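Local coordinates for protein trichothecene 15-O-acetyltransferase TRI3 (Fusarium sporotrichioides, PDB 3FOT) that acetylates the C-15 hydroxyl of trichothecene precursors, using acetyl-coenzyme A, in the biosynthesis of T-2 toxin and related mycotoxins, at residues A[70-82]-A[119-131]. Sequence-based numbering, arbitrary orientation.
With SO4 (sulfate ion), chain J.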
ATOM      1  N   THR A  70      26.250   2.519  13.699  1.00  9.17           N
ATOM      2  CA  THR A  70      26.905   2.173  12.439  1.00  8.33           C
ATOM      3  C   THR A  70      25.926   1.364  11.605  1.00  7.68           C
ATOM      4  O   THR A  70      24.944   0.875  12.125  1.00  7.24           O
ATOM      5  CB  THR A  70      28.192   1.330  12.610  1.00  8.17           C
ATOM      6  OG1 THR A  70      27.852   0.024  13.117  1.00 10.05           O
ATOM      7  CG2 THR A  70      29.207   2.031  13.547  1.00  8.57           C
ATOM      8  N   LEU A  71      26.199   1.199  10.314  1.00  8.02           N
ATOM      9  CA  LEU A  71      25.311   0.320   9.527  1.00  9.44           C
ATOM     10  C   LEU A  71      25.347  -1.104  10.063  1.00  9.75           C
ATOM     11  O   LEU A  71      24.299  -1.764  10.177  1.00  8.97           O
ATOM     12  CB  LEU A  71      25.647   0.372   8.029  1.00  9.04           C
ATOM     13  CG  LEU A  71      25.368   1.717   7.352  1.00  9.72           C
ATOM     14  CD1 LEU A  71      26.089   1.721   5.983  1.00  9.97           C
ATOM     15  CD2 LEU A  71      23.898   1.923   7.153  1.00  8.71           C
ATOM     16  N   GLN A  72      26.542  -1.580  10.431  1.00  9.82           N
ATOM     17  CA  GLN A  72      26.673  -2.909  11.025  1.00 10.16           C
ATOM     18  C   GLN A  72      25.843  -3.094  12.334  1.00  9.58           C
ATOM     19  O   GLN A  72      25.090  -4.072  12.481  1.00  9.91           O
ATOM     20  CB  GLN A  72      28.167  -3.261  11.204  1.00  9.91           C
ATOM     21  CG  GLN A  72      28.425  -4.585  11.954  1.00 10.70           C
ATOM     22  CD  GLN A  72      29.890  -5.090  11.856  1.00 14.22           C
ATOM     23  OE1 GLN A  72      30.440  -5.228  10.763  1.00 23.44           O
ATOM     24  NE2 GLN A  72      30.478  -5.413  12.984  1.00 20.17           N
ATOM     25  N   ASN A  73      25.916  -2.141  13.268  1.00  8.68           N
ATOM     26  CA  ASN A  73      25.143  -2.313  14.488  1.00  8.74           C
ATOM     27  C   ASN A  73      23.645  -2.021  14.315  1.00  8.50           C
ATOM     28  O   ASN A  73      22.822  -2.625  15.005  1.00  8.74           O
ATOM     29  CB  ASN A  73      25.808  -1.713  15.763  1.00  9.63           C
ATOM     30  CG  ASN A  73      25.746  -0.195  15.838  1.00 10.00           C
ATOM     31  OD1 ASN A  73      24.973   0.458  15.153  1.00  8.99           O
ATOM     32  ND2 ASN A  73      26.578   0.380  16.725  1.00 10.24           N
ATOM     33  N   LEU A  74      23.290  -1.192  13.318  1.00  8.39           N
ATOM     34  CA  LEU A  74      21.869  -0.996  12.992  1.00  8.61           C
ATOM     35  C   LEU A  74      21.259  -2.278  12.435  1.00  8.66           C
ATOM     36  O   LEU A  74      20.138  -2.667  12.799  1.00  8.12           O
ATOM     37  CB  LEU A  74      21.662   0.183  12.028  1.00  8.22           C
ATOM     38  CG  LEU A  74      21.793   1.566  12.692  1.00  9.70           C
ATOM     39  CD1 LEU A  74      21.927   2.690  11.640  1.00 12.36           C
ATOM     40  CD2 LEU A  74      20.593   1.824  13.628  1.00 11.54           C
ATOM     41  N   LYS A  75      22.017  -2.959  11.577  1.00  8.49           N
ATOM     42  CA  LYS A  75      21.579  -4.229  11.027  1.00  9.25           C
ATOM     43  C   LYS A  75      21.388  -5.192  12.189  1.00  9.17           C
ATOM     44  O   LYS A  75      20.372  -5.897  12.261  1.00  9.32           O
ATOM     45  CB  LYS A  75      22.608  -4.762  10.033  1.00  8.78           C
ATOM     46  CG  LYS A  75      22.356  -6.216   9.584  1.00  8.67           C
ATOM     47  CD  LYS A  75      23.084  -6.508   8.266  1.00 10.42           C
ATOM     48  CE  LYS A  75      23.395  -7.986   8.117  1.00 13.32           C
ATOM     49  NZ  LYS A  75      22.208  -8.874   7.997  1.00 12.03           N
ATOM     50  N   GLU A  76      22.333  -5.209  13.122  1.00  9.26           N
ATOM     51  CA  GLU A  76      22.199  -6.147  14.260  1.00 10.97           C
ATOM     52  C   GLU A  76      20.911  -5.874  15.054  1.00 10.81           C
ATOM     53  O   GLU A  76      20.153  -6.799  15.399  1.00 10.21           O
ATOM     54  CB  GLU A  76      23.449  -6.102  15.156  1.00 10.47           C
ATOM     55  CG  GLU A  76      23.377  -7.115  16.286  1.00 13.43           C
ATOM     56  CD  GLU A  76      24.454  -6.944  17.368  1.00 15.98           C
ATOM     57  OE1 GLU A  76      25.186  -5.929  17.372  1.00 18.52           O
ATOM     58  OE2 GLU A  76      24.514  -7.851  18.232  1.00 20.49           O
ATOM     59  N   MET A  77      20.651  -4.596  15.341  1.00 10.41           N
ATOM     60  CA  MET A  77      19.451  -4.193  16.111  1.00 11.40           C
ATOM     61  C   MET A  77      18.151  -4.519  15.351  1.00  9.79           C
ATOM     62  O   MET A  77      17.161  -4.972  15.940  1.00  9.76           O
ATOM     63  CB  MET A  77      19.509  -2.691  16.426  1.00 11.64           C
ATOM     64  CG  MET A  77      20.692  -2.255  17.330  1.00 13.98           C
ATOM     65  SD  MET A  77      20.825  -0.453  17.226  1.00 20.35           S
ATOM     66  CE  MET A  77      22.551  -0.154  17.382  1.00 18.26           C
ATOM     67  N   PHE A  78      18.154  -4.307  14.041  1.00  8.94           N
ATOM     68  CA  PHE A  78      16.936  -4.587  13.251  1.00  8.84           C
ATOM     69  C   PHE A  78      16.704  -6.083  13.069  1.00  8.82           C
ATOM     70  O   PHE A  78      15.579  -6.532  12.894  1.00  9.02           O
ATOM     71  CB  PHE A  78      16.982  -3.858  11.912  1.00  8.69           C
ATOM     72  CG  PHE A  78      16.409  -2.478  11.988  1.00  8.58           C
ATOM     73  CD1 PHE A  78      15.025  -2.286  12.069  1.00 10.88           C
ATOM     74  CD2 PHE A  78      17.235  -1.377  12.025  1.00  7.80           C
ATOM     75  CE1 PHE A  78      14.492  -0.986  12.169  1.00 10.69           C
ATOM     76  CE2 PHE A  78      16.727  -0.081  12.130  1.00  9.73           C
ATOM     77  CZ  PHE A  78      15.361   0.120  12.189  1.00  9.89           C
ATOM     78  N   GLU A  79      17.772  -6.866  13.114  1.00  9.44           N
ATOM     79  CA  GLU A  79      17.611  -8.325  13.099  1.00  8.70           C
ATOM     80  C   GLU A  79      16.876  -8.767  14.365  1.00  8.97           C
ATOM     81  O   GLU A  79      15.947  -9.582  14.318  1.00  8.82           O
ATOM     82  CB  GLU A  79      18.973  -9.013  13.005  1.00  9.15           C
ATOM     83  CG  GLU A  79      19.617  -8.943  11.613  1.00  9.38           C
ATOM     84  CD  GLU A  79      21.056  -9.429  11.679  1.00 14.39           C
ATOM     85  OE1 GLU A  79      21.453  -9.948  12.741  1.00 19.07           O
ATOM     86  OE2 GLU A  79      21.795  -9.303  10.687  1.00 12.93           O
ATOM     87  N   LEU A  80      17.293  -8.215  15.497  1.00  9.47           N
ATOM     88  CA  LEU A  80      16.665  -8.495  16.796  1.00  9.58           C
ATOM     89  C   LEU A  80      15.190  -8.042  16.811  1.00  9.04           C
ATOM     90  O   LEU A  80      14.306  -8.802  17.199  1.00  9.11           O
ATOM     91  CB  LEU A  80      17.477  -7.831  17.914  1.00 10.16           C
ATOM     92  CG  LEU A  80      18.854  -8.480  18.129  1.00 11.32           C
ATOM     93  CD1 LEU A  80      19.696  -7.605  19.047  1.00 13.43           C
ATOM     94  CD2 LEU A  80      18.712  -9.877  18.713  1.00 14.56           C
ATOM     95  N   ALA A  81      14.936  -6.818  16.355  1.00  7.98           N
ATOM     96  CA  ALA A  81      13.597  -6.298  16.204  1.00  7.54           C
ATOM     97  C   ALA A  81      12.740  -7.169  15.284  1.00  8.35           C
ATOM     98  O   ALA A  81      11.564  -7.385  15.559  1.00  9.15           O
ATOM     99  CB  ALA A  81      13.651  -4.844  15.680  1.00  7.85           C
ATOM    100  N   LEU A  82      13.311  -7.638  14.181  1.00  7.75           N
ATOM    101  CA  LEU A  82      12.539  -8.415  13.205  1.00  8.59           C
ATOM    102  C   LEU A  82      12.114  -9.768  13.794  1.00  9.49           C
ATOM    103  O   LEU A  82      11.001 -10.282  13.543  1.00  9.79           O
ATOM    104  CB  LEU A  82      13.368  -8.634  11.941  1.00  8.39           C
ATOM    105  CG  LEU A  82      12.684  -9.405  10.815  1.00  8.69           C
ATOM    106  CD1 LEU A  82      11.359  -8.750  10.341  1.00  8.37           C
ATOM    107  CD2 LEU A  82      13.665  -9.509   9.655  1.00 10.40           C
ATOM    108  N   ASP A 119      19.028 -17.063  11.477  1.00 14.29           N
ATOM    109  CA  ASP A 119      19.496 -17.099  10.090  1.00 14.72           C
ATOM    110  C   ASP A 119      18.504 -16.394   9.177  1.00 13.36           C
ATOM    111  O   ASP A 119      18.898 -15.636   8.299  1.00 12.52           O
ATOM    112  CB  ASP A 119      19.657 -18.537   9.586  1.00 16.33           C
ATOM    113  CG  ASP A 119      20.801 -19.273  10.252  1.00 20.21           C
ATOM    114  OD1 ASP A 119      21.626 -18.625  10.917  1.00 22.35           O
ATOM    115  OD2 ASP A 119      20.852 -20.507  10.078  1.00 23.71           O
ATOM    116  N   TRP A 120      17.215 -16.676   9.382  1.00 12.14           N
ATOM    117  CA  TRP A 120      16.166 -16.050   8.592  1.00 11.74           C
ATOM    118  C   TRP A 120      16.209 -14.505   8.728  1.00 10.98           C
ATOM    119  O   TRP A 120      16.212 -13.796   7.722  1.00 11.69           O
ATOM    120  CB  TRP A 120      14.764 -16.587   8.961  1.00 10.94           C
ATOM    121  CG  TRP A 120      13.646 -15.690   8.467  1.00 10.78           C
ATOM    122  CD1 TRP A 120      13.108 -15.652   7.211  1.00 10.71           C
ATOM    123  CD2 TRP A 120      12.986 -14.651   9.223  1.00 11.33           C
ATOM    124  NE1 TRP A 120      12.147 -14.663   7.141  1.00 10.77           N
ATOM    125  CE2 TRP A 120      12.038 -14.047   8.364  1.00  9.69           C
ATOM    126  CE3 TRP A 120      13.098 -14.191  10.543  1.00  9.63           C
ATOM    127  CZ2 TRP A 120      11.223 -12.976   8.772  1.00 10.20           C
ATOM    128  CZ3 TRP A 120      12.262 -13.132  10.972  1.00  9.21           C
ATOM    129  CH2 TRP A 120      11.340 -12.534  10.072  1.00  8.76           C
ATOM    130  N   ALA A 121      16.220 -14.005   9.960  1.00 11.64           N
ATOM    131  CA  ALA A 121      16.231 -12.541  10.192  1.00 10.87           C
ATOM    132  C   ALA A 121      17.476 -11.859   9.594  1.00 11.92           C
ATOM    133  O   ALA A 121      17.379 -10.824   8.933  1.00 10.74           O
ATOM    134  CB  ALA A 121      16.086 -12.235  11.701  1.00 11.48           C
ATOM    135  N   ARG A 122      18.648 -12.475   9.787  1.00 13.26           N
ATOM    136  CA  ARG A 122      19.874 -11.960   9.171  1.00 14.34           C
ATOM    137  C   ARG A 122      19.740 -11.845   7.649  1.00 13.34           C
ATOM    138  O   ARG A 122      20.206 -10.863   7.024  1.00 13.18           O
ATOM    139  CB  ARG A 122      21.043 -12.865   9.581  1.00 14.74           C
ATOM    140  CG  ARG A 122      22.384 -12.530   8.953  1.00 18.16           C
ATOM    141  CD  ARG A 122      23.421 -13.612   9.308  1.00 18.02           C
ATOM    142  NE  ARG A 122      23.259 -14.051  10.694  1.00 23.95           N
ATOM    143  CZ  ARG A 122      23.007 -15.306  11.044  1.00 26.70           C
ATOM    144  NH1 ARG A 122      22.941 -16.259  10.105  1.00 27.77           N
ATOM    145  NH2 ARG A 122      22.856 -15.612  12.327  1.00 27.48           N
ATOM    146  N   GLY A 123      19.073 -12.835   7.046  1.00 11.97           N
ATOM    147  CA  GLY A 123      18.838 -12.878   5.608  1.00 12.48           C
ATOM    148  C   GLY A 123      17.931 -11.781   5.070  1.00 11.88           C
ATOM    149  O   GLY A 123      17.937 -11.517   3.862  1.00 11.92           O
ATOM    150  N   CYS A 124      17.151 -11.152   5.962  1.00 10.98           N
ATOM    151  CA  CYS A 124      16.191 -10.135   5.565  1.00 11.17           C
ATOM    152  C   CYS A 124      16.674  -8.694   5.750  1.00 10.73           C
ATOM    153  O   CYS A 124      15.974  -7.765   5.345  1.00 10.79           O
ATOM    154  CB  CYS A 124      14.898 -10.273   6.376  1.00 10.69           C
ATOM    155  SG  CYS A 124      13.966 -11.759   6.021  1.00 13.49           S
ATOM    156  N   ILE A 125      17.838  -8.505   6.365  1.00 10.77           N
ATOM    157  CA  ILE A 125      18.296  -7.146   6.659  1.00 10.48           C
ATOM    158  C   ILE A 125      19.632  -6.939   5.974  1.00 11.25           C
ATOM    159  O   ILE A 125      20.557  -7.726   6.175  1.00 11.31           O
ATOM    160  CB  ILE A 125      18.483  -6.906   8.180  1.00 11.47           C
ATOM    161  CG1 ILE A 125      17.244  -7.311   8.997  1.00 12.88           C
ATOM    162  CG2 ILE A 125      18.900  -5.453   8.452  1.00  9.85           C
ATOM    163  CD1 ILE A 125      16.032  -6.468   8.786  1.00 16.95           C
ATOM    164  N   HIS A 126      19.709  -5.884   5.164  1.00 10.55           N
ATOM    165  CA  HIS A 126      20.876  -5.611   4.326  1.00 12.17           C
ATOM    166  C   HIS A 126      21.356  -4.194   4.533  1.00 11.76           C
ATOM    167  O   HIS A 126      20.566  -3.306   4.819  1.00 10.92           O
ATOM    168  CB  HIS A 126      20.476  -5.812   2.871  1.00 12.76           C
ATOM    169  CG  HIS A 126      19.851  -7.147   2.630  1.00 14.29           C
ATOM    170  ND1 HIS A 126      20.578  -8.314   2.682  1.00 17.33           N
ATOM    171  CD2 HIS A 126      18.565  -7.509   2.423  1.00 15.36           C
ATOM    172  CE1 HIS A 126      19.766  -9.341   2.491  1.00 17.57           C
ATOM    173  NE2 HIS A 126      18.543  -8.880   2.318  1.00 15.66           N
ATOM    174  N   VAL A 127      22.654  -3.971   4.364  1.00 11.31           N
ATOM    175  CA  VAL A 127      23.174  -2.618   4.494  1.00 11.80           C
ATOM    176  C   VAL A 127      24.085  -2.244   3.324  1.00 11.62           C
ATOM    177  O   VAL A 127      24.706  -3.126   2.677  1.00 12.33           O
ATOM    178  CB  VAL A 127      23.961  -2.405   5.816  1.00 11.14           C
ATOM    179  CG1 VAL A 127      23.151  -2.838   7.020  1.00 11.55           C
ATOM    180  CG2 VAL A 127      25.316  -3.116   5.768  1.00 12.29           C
ATOM    181  N   GLN A 128      24.155  -0.948   3.047  1.00 12.36           N
ATOM    182  CA  GLN A 128      25.046  -0.437   2.006  1.00 13.57           C
ATOM    183  C   GLN A 128      25.570   0.932   2.407  1.00 13.22           C
ATOM    184  O   GLN A 128      24.785   1.846   2.596  1.00 13.06           O
ATOM    185  CB  GLN A 128      24.313  -0.240   0.675  1.00 14.00           C
ATOM    186  CG  GLN A 128      23.666  -1.440   0.037  1.00 16.88           C
ATOM    187  CD  GLN A 128      23.116  -1.118  -1.350  1.00 17.24           C
ATOM    188  OE1 GLN A 128      23.498  -0.116  -1.972  1.00 20.95           O
ATOM    189  NE2 GLN A 128      22.217  -1.970  -1.841  1.00 21.27           N
ATOM    190  N   PRO A 129      26.910   1.085   2.526  1.00 13.71           N
ATOM    191  CA  PRO A 129      27.461   2.440   2.595  1.00 14.44           C
ATOM    192  C   PRO A 129      27.393   3.049   1.208  1.00 15.20           C
ATOM    193  O   PRO A 129      28.075   2.574   0.294  1.00 16.22           O
ATOM    194  CB  PRO A 129      28.920   2.230   3.033  1.00 14.95           C
ATOM    195  CG  PRO A 129      29.104   0.776   3.243  1.00 14.62           C
ATOM    196  CD  PRO A 129      27.943   0.047   2.603  1.00 14.83           C
ATOM    197  N   THR A 130      26.558   4.074   1.050  1.00 14.51           N
ATOM    198  CA  THR A 130      26.226   4.645  -0.242  1.00 14.52           C
ATOM    199  C   THR A 130      25.552   6.007  -0.084  1.00 14.81           C
ATOM    200  O   THR A 130      24.920   6.262   0.926  1.00 14.73           O
ATOM    201  CB  THR A 130      25.260   3.706  -1.057  1.00 14.66           C
ATOM    202  OG1 THR A 130      25.002   4.274  -2.355  1.00 15.59           O
ATOM    203  CG2 THR A 130      23.926   3.497  -0.301  1.00 13.19           C
ATOM    204  N   ALA A 131      25.670   6.857  -1.098  1.00 15.19           N
ATOM    205  CA  ALA A 131      24.918   8.107  -1.145  1.00 15.87           C
ATOM    206  C   ALA A 131      23.524   7.971  -1.777  1.00 16.13           C
ATOM    207  O   ALA A 131      22.756   8.915  -1.741  1.00 15.58           O
ATOM    208  CB  ALA A 131      25.735   9.206  -1.869  1.00 17.35           C
TER
HETATM  209  S   SO4 J 528      24.093  -7.787   3.578  1.00 36.46           S
HETATM  210  O1  SO4 J 528      24.189  -6.476   4.267  1.00 29.17           O
HETATM  211  O2  SO4 J 528      25.457  -8.325   3.429  1.00 36.99           O
HETATM  212  O3  SO4 J 528      23.265  -8.751   4.302  1.00 33.64           O
HETATM  213  O4  SO4 J 528      23.506  -7.645   2.241  1.00 35.81           O
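Lys75 lays its aliphatic chain over Ile125 and Val127, its CB 3.6 Å from Val127 CG1 and its CG beside Ile125 CG2. With CG of Lys75 anti to the backbone N (chi1 170°) the chain runs down to the strand, and a bend at the last torsion brings its ammonium to the backbone. There Lys75 NZ donates a hydrogen bond to Ile125 O at 2.7 Å, tilted from the carbonyl plane. The same ammonium forms a salt bridge with Glu79 one helical turn on, meeting OE2 nearly along its C-O axis; Lys75 NZ also lies 3.0 Å from Arg122 O. Glu79 in turn rests its CG on Ile125 CG1 and its carboxylate against the CA, CB and CG of Arg122; Arg122 NH1 forms a salt bridge with Asp119 OD1, within its own segment.

Helix 71-82 runs nearly antiparallel to strand 125-129 (166°), an outermost strand of the six-stranded mixed sheet in this BAHD-superfamily acyltransferase, well away from the 15-deacetylcalonectrin site at His414. Strand 158-163, next in the sheet, carries Leu159, which touches both Phe78 and Ile125, while helix 191-205 touches Met77, Ala81 and Leu82.

At the C-terminal end of 70-82 Leu82 packs against both Trp120 and Cys124, crossing the indole at about a right angle: Leu82 CG is 3.5 Å from Trp120 CH2, and CD2 reaches Cys124 CB and Ile125 CD1. The indole takes Cys124 SG over one face, near its rim, and has a cation-pi partner in Arg86. At the other end Leu71 sets CB against Val127 CB at 3.9 Å and CD1 against Pro129. A sulfate, probably from the crystallisation liquor, sits beside the strand: Val127 N donates a hydrogen bond to sulfate O1 (2.9 Å), and His126 ND1 bonds O4, at the ring edge, and more distantly O3.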